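Local atomic coordinates of trimeric intracellular cation channel type 1B.2 (Caenorhabditis elegans, PDB entry 5EIK), a protein that forms a homotrimeric potassium channel of the endoplasmic reticulum membrane, binds PIP2 and may supply counter-ion current during calcium release. Residues L38-V43 with I100-V105. Numbering follows the deposited sequence.
Sequences LTCLSV and IVWYLV. With CPL (1-palmitoyl-2-linoleoyl-sn-glycero-3-phosphocholine), chain C.
Cys40 carries its SG beside its own backbone N and anti to the carbonyl carbon (chi1 -73°), which sets the sulfur against the backbone of the facing helix, where it sits 3.6 Å from Trp102 CA. With CG anti to its backbone N, Trp102 brings its CB to 3.8 Å from Cys40 SG and turns the edge of the indole, not a face, to the sulfur. The result is a sulfur-aromatic contact at the edge: Cys40 SG lies 5.4 Å from the centroid of the five-membered ring of Trp102. One turn on, Val105 straddles the base of the cysteine with both methyls, CG1 being 3.9 Å from Cys40 CB. That same CG1 meets Leu41 CD2 at 4.0 Å, the two side chains crossing at about a right angle. Val101 adds a looser touch on the sulfur. With Cys40 as the central side chain of the contact, the helices approach to 9.6 Å between segment axes, and what joins them is apolar and buried.

The far side of 100-105 belongs to the bound phosphatidylcholine. Tyr103 lays one ring face against its glycerol ester, with CPL O2 3.5 Å from Tyr103 CZ, while Ile100 CD1 meets an acyl chain. A serine at Tyr103 would probably leave that ester without its flat aromatic support and the glycerol backbone of the lipid less firmly placed.

The contact pairs transmembrane helices 1 and 3, helix 30-47 with helix 92-107. Helix 59-70 packs against Thr39 and Trp102, whose ring also meets Trp63 edge-to-face; helix 112-117 touches Leu41 and Leu104, and helix 120-148 lies along Leu38.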
loop_
_atom_site.group_PDB
_atom_site.type_symbol
_atom_site.label_atom_id
_atom_site.label_comp_id
_atom_site.label_asym_id
_atom_site.label_seq_id
_atom_site.Cartn_x
_atom_site.Cartn_y
_atom_site.Cartn_z
ATOM N N LEU A 38 -0.710 16.664 -19.455
ATOM C CA LEU A 38 0.642 16.599 -18.924
ATOM C C LEU A 38 0.893 15.270 -18.197
ATOM O O LEU A 38 1.972 14.679 -18.313
ATOM C CB LEU A 38 0.904 17.793 -17.993
ATOM C CG LEU A 38 1.009 19.144 -18.725
ATOM C CD1 LEU A 38 1.147 20.306 -17.739
ATOM C CD2 LEU A 38 2.210 19.101 -19.650
ATOM N N THR A 39 -0.101 14.783 -17.462
ATOM C CA THR A 39 0.051 13.515 -16.762
ATOM C C THR A 39 0.279 12.379 -17.776
ATOM O O THR A 39 1.157 11.528 -17.584
ATOM C CB THR A 39 -1.209 13.191 -15.904
ATOM O OG1 THR A 39 -1.360 14.179 -14.879
ATOM C CG2 THR A 39 -1.095 11.816 -15.265
ATOM N N CYS A 40 -0.500 12.362 -18.856
ATOM C CA CYS A 40 -0.355 11.317 -19.870
ATOM C C CYS A 40 0.985 11.388 -20.589
ATOM O O CYS A 40 1.590 10.360 -20.897
ATOM C CB CYS A 40 -1.486 11.396 -20.893
ATOM S SG CYS A 40 -3.070 10.836 -20.269
ATOM N N LEU A 41 1.442 12.604 -20.862
ATOM C CA LEU A 41 2.721 12.789 -21.514
ATOM C C LEU A 41 3.800 12.200 -20.618
ATOM O O LEU A 41 4.756 11.593 -21.093
ATOM C CB LEU A 41 2.993 14.280 -21.747
ATOM C CG LEU A 41 2.013 14.973 -22.695
ATOM C CD1 LEU A 41 2.359 16.449 -22.823
ATOM C CD2 LEU A 41 2.053 14.283 -24.047
ATOM N N SER A 42 3.638 12.377 -19.312
ATOM C CA SER A 42 4.608 11.865 -18.356
ATOM C C SER A 42 4.622 10.335 -18.383
ATOM O O SER A 42 5.683 9.710 -18.453
ATOM C CB SER A 42 4.275 12.383 -16.954
ATOM O OG SER A 42 5.232 11.942 -16.011
ATOM N N VAL A 43 3.445 9.726 -18.340
ATOM C CA VAL A 43 3.379 8.274 -18.375
ATOM C C VAL A 43 3.978 7.770 -19.684
ATOM O O VAL A 43 4.654 6.744 -19.705
ATOM C CB VAL A 43 1.930 7.764 -18.257
ATOM C CG1 VAL A 43 1.884 6.269 -18.511
ATOM C CG2 VAL A 43 1.383 8.071 -16.867
ATOM N N ILE A 100 -10.651 10.371 -22.362
ATOM C CA ILE A 100 -10.617 10.943 -23.705
ATOM C C ILE A 100 -9.244 11.543 -23.985
ATOM O O ILE A 100 -8.662 11.320 -25.050
ATOM C CB ILE A 100 -11.704 12.003 -23.880
ATOM C CG1 ILE A 100 -13.073 11.318 -23.919
ATOM C CG2 ILE A 100 -11.472 12.795 -25.162
ATOM C CD1 ILE A 100 -14.242 12.288 -23.913
ATOM N N VAL A 101 -8.718 12.288 -23.022
ATOM C CA VAL A 101 -7.398 12.879 -23.181
ATOM C C VAL A 101 -6.379 11.760 -23.382
ATOM O O VAL A 101 -5.546 11.826 -24.286
ATOM C CB VAL A 101 -6.997 13.728 -21.948
ATOM C CG1 VAL A 101 -5.501 14.024 -21.973
ATOM C CG2 VAL A 101 -7.789 15.033 -21.938
ATOM N N TRP A 102 -6.451 10.732 -22.537
ATOM C CA TRP A 102 -5.537 9.596 -22.631
ATOM C C TRP A 102 -5.627 8.953 -24.018
ATOM O O TRP A 102 -4.608 8.626 -24.629
ATOM C CB TRP A 102 -5.859 8.545 -21.561
ATOM C CG TRP A 102 -5.312 7.190 -21.892
ATOM C CD1 TRP A 102 -4.012 6.769 -21.761
ATOM C CD2 TRP A 102 -6.022 6.114 -22.509
ATOM N NE1 TRP A 102 -3.871 5.496 -22.268
ATOM C CE2 TRP A 102 -5.086 5.067 -22.733
ATOM C CE3 TRP A 102 -7.357 5.928 -22.900
ATOM C CZ2 TRP A 102 -5.443 3.853 -23.329
ATOM C CZ3 TRP A 102 -7.717 4.715 -23.496
ATOM C CH2 TRP A 102 -6.760 3.695 -23.703
ATOM N N TYR A 103 -6.847 8.762 -24.507
ATOM C CA TYR A 103 -7.039 8.173 -25.826
ATOM C C TYR A 103 -6.387 9.033 -26.904
ATOM O O TYR A 103 -5.711 8.519 -27.802
ATOM C CB TYR A 103 -8.521 8.030 -26.154
ATOM C CG TYR A 103 -8.741 7.450 -27.527
ATOM C CD1 TYR A 103 -8.584 6.088 -27.762
ATOM C CD2 TYR A 103 -9.038 8.273 -28.611
ATOM C CE1 TYR A 103 -8.712 5.559 -29.039
ATOM C CE2 TYR A 103 -9.167 7.755 -29.891
ATOM C CZ TYR A 103 -9.005 6.399 -30.098
ATOM O OH TYR A 103 -9.148 5.873 -31.361
ATOM N N LEU A 104 -6.594 10.342 -26.807
ATOM C CA LEU A 104 -6.028 11.267 -27.770
ATOM C C LEU A 104 -4.503 11.341 -27.694
ATOM O O LEU A 104 -3.833 11.412 -28.720
ATOM C CB LEU A 104 -6.618 12.665 -27.568
ATOM C CG LEU A 104 -8.115 12.832 -27.841
ATOM C CD1 LEU A 104 -8.526 14.264 -27.567
ATOM C CD2 LEU A 104 -8.416 12.481 -29.288
ATOM N N VAL A 105 -3.949 11.321 -26.486
ATOM C CA VAL A 105 -2.501 11.401 -26.339
ATOM C C VAL A 105 -1.782 10.177 -26.898
ATOM O O VAL A 105 -0.721 10.292 -27.508
ATOM C CB VAL A 105 -2.108 11.612 -24.857
ATOM C CG1 VAL A 105 -0.622 11.419 -24.674
ATOM C CG2 VAL A 105 -2.490 13.021 -24.417
HETATM C C1 CPL C . -12.596 3.521 -28.070
HETATM C C2 CPL C . -12.812 5.091 -28.172
HETATM C C3 CPL C . -12.154 5.853 -26.981
HETATM C C4 CPL C . -8.644 1.944 -27.903
HETATM C C5 CPL C . -7.996 0.703 -28.541
HETATM C C6 CPL C . -6.291 1.938 -30.147
HETATM C C7 CPL C . -5.730 -0.213 -28.912
HETATM C C8 CPL C . -7.061 0.152 -30.243
HETATM C C11 CPL C . -13.229 6.674 -24.791
HETATM C C12 CPL C . -14.634 6.950 -24.196
HETATM C C13 CPL C . -15.744 7.244 -25.254
HETATM C C14 CPL C . -16.400 8.639 -25.106
HETATM C C15 CPL C . -17.806 8.776 -25.752
HETATM C C16 CPL C . -18.686 9.858 -25.045
HETATM C C17 CPL C . -18.096 11.276 -25.030
HETATM C C18 CPL C . -18.734 12.245 -26.109
HETATM C C19 CPL C . -17.727 13.174 -26.915
HETATM C C20 CPL C . -17.620 14.679 -26.521
HETATM C C21 CPL C . -16.420 15.062 -25.638
HETATM C C22 CPL C . -15.204 15.523 -26.466
HETATM C C23 CPL C . -14.389 16.666 -25.904
HETATM C C24 CPL C . -12.886 16.611 -26.279
HETATM C C25 CPL C . -11.990 17.033 -25.101
HETATM C C26 CPL C . -10.547 17.141 -25.535
HETATM C C31 CPL C . -13.026 6.356 -30.534
HETATM C C32 CPL C . -14.159 7.277 -30.072
HETATM C C33 CPL C . -14.337 8.517 -31.022
HETATM C C34 CPL C . -15.772 8.648 -31.550
HETATM C C35 CPL C . -16.585 9.801 -30.910
HETATM C C36 CPL C . -18.035 9.378 -30.572
HETATM C C37 CPL C . -19.055 10.514 -30.613
HETATM C C38 CPL C . -20.329 10.152 -31.337
HETATM C C39 CPL C . -20.710 11.305 -32.293
HETATM C C40 CPL C . -21.074 11.168 -33.590
HETATM C C41 CPL C . -22.047 10.107 -34.118
HETATM C C42 CPL C . -23.481 10.630 -33.920
HETATM C C43 CPL C . -24.406 9.971 -33.170
HETATM C C44 CPL C . -24.367 9.944 -31.652
HETATM C C45 CPL C . -24.166 8.555 -31.042
HETATM N N CPL C . -6.624 0.937 -29.097
HETATM O O2 CPL C . -12.297 5.532 -29.499
HETATM O O3 CPL C . -13.111 5.645 -25.891
HETATM O O11 CPL C . -12.209 7.302 -24.349
HETATM O O31 CPL C . -12.722 6.294 -31.748
HETATM O O1P CPL C . -11.667 1.600 -25.716
HETATM O O2P CPL C . -11.243 0.663 -28.014
HETATM O O3P CPL C . -11.176 3.228 -27.673
HETATM O O4P CPL C . -9.356 1.695 -26.660
HETATM P P CPL C . -10.893 1.775 -27.031
#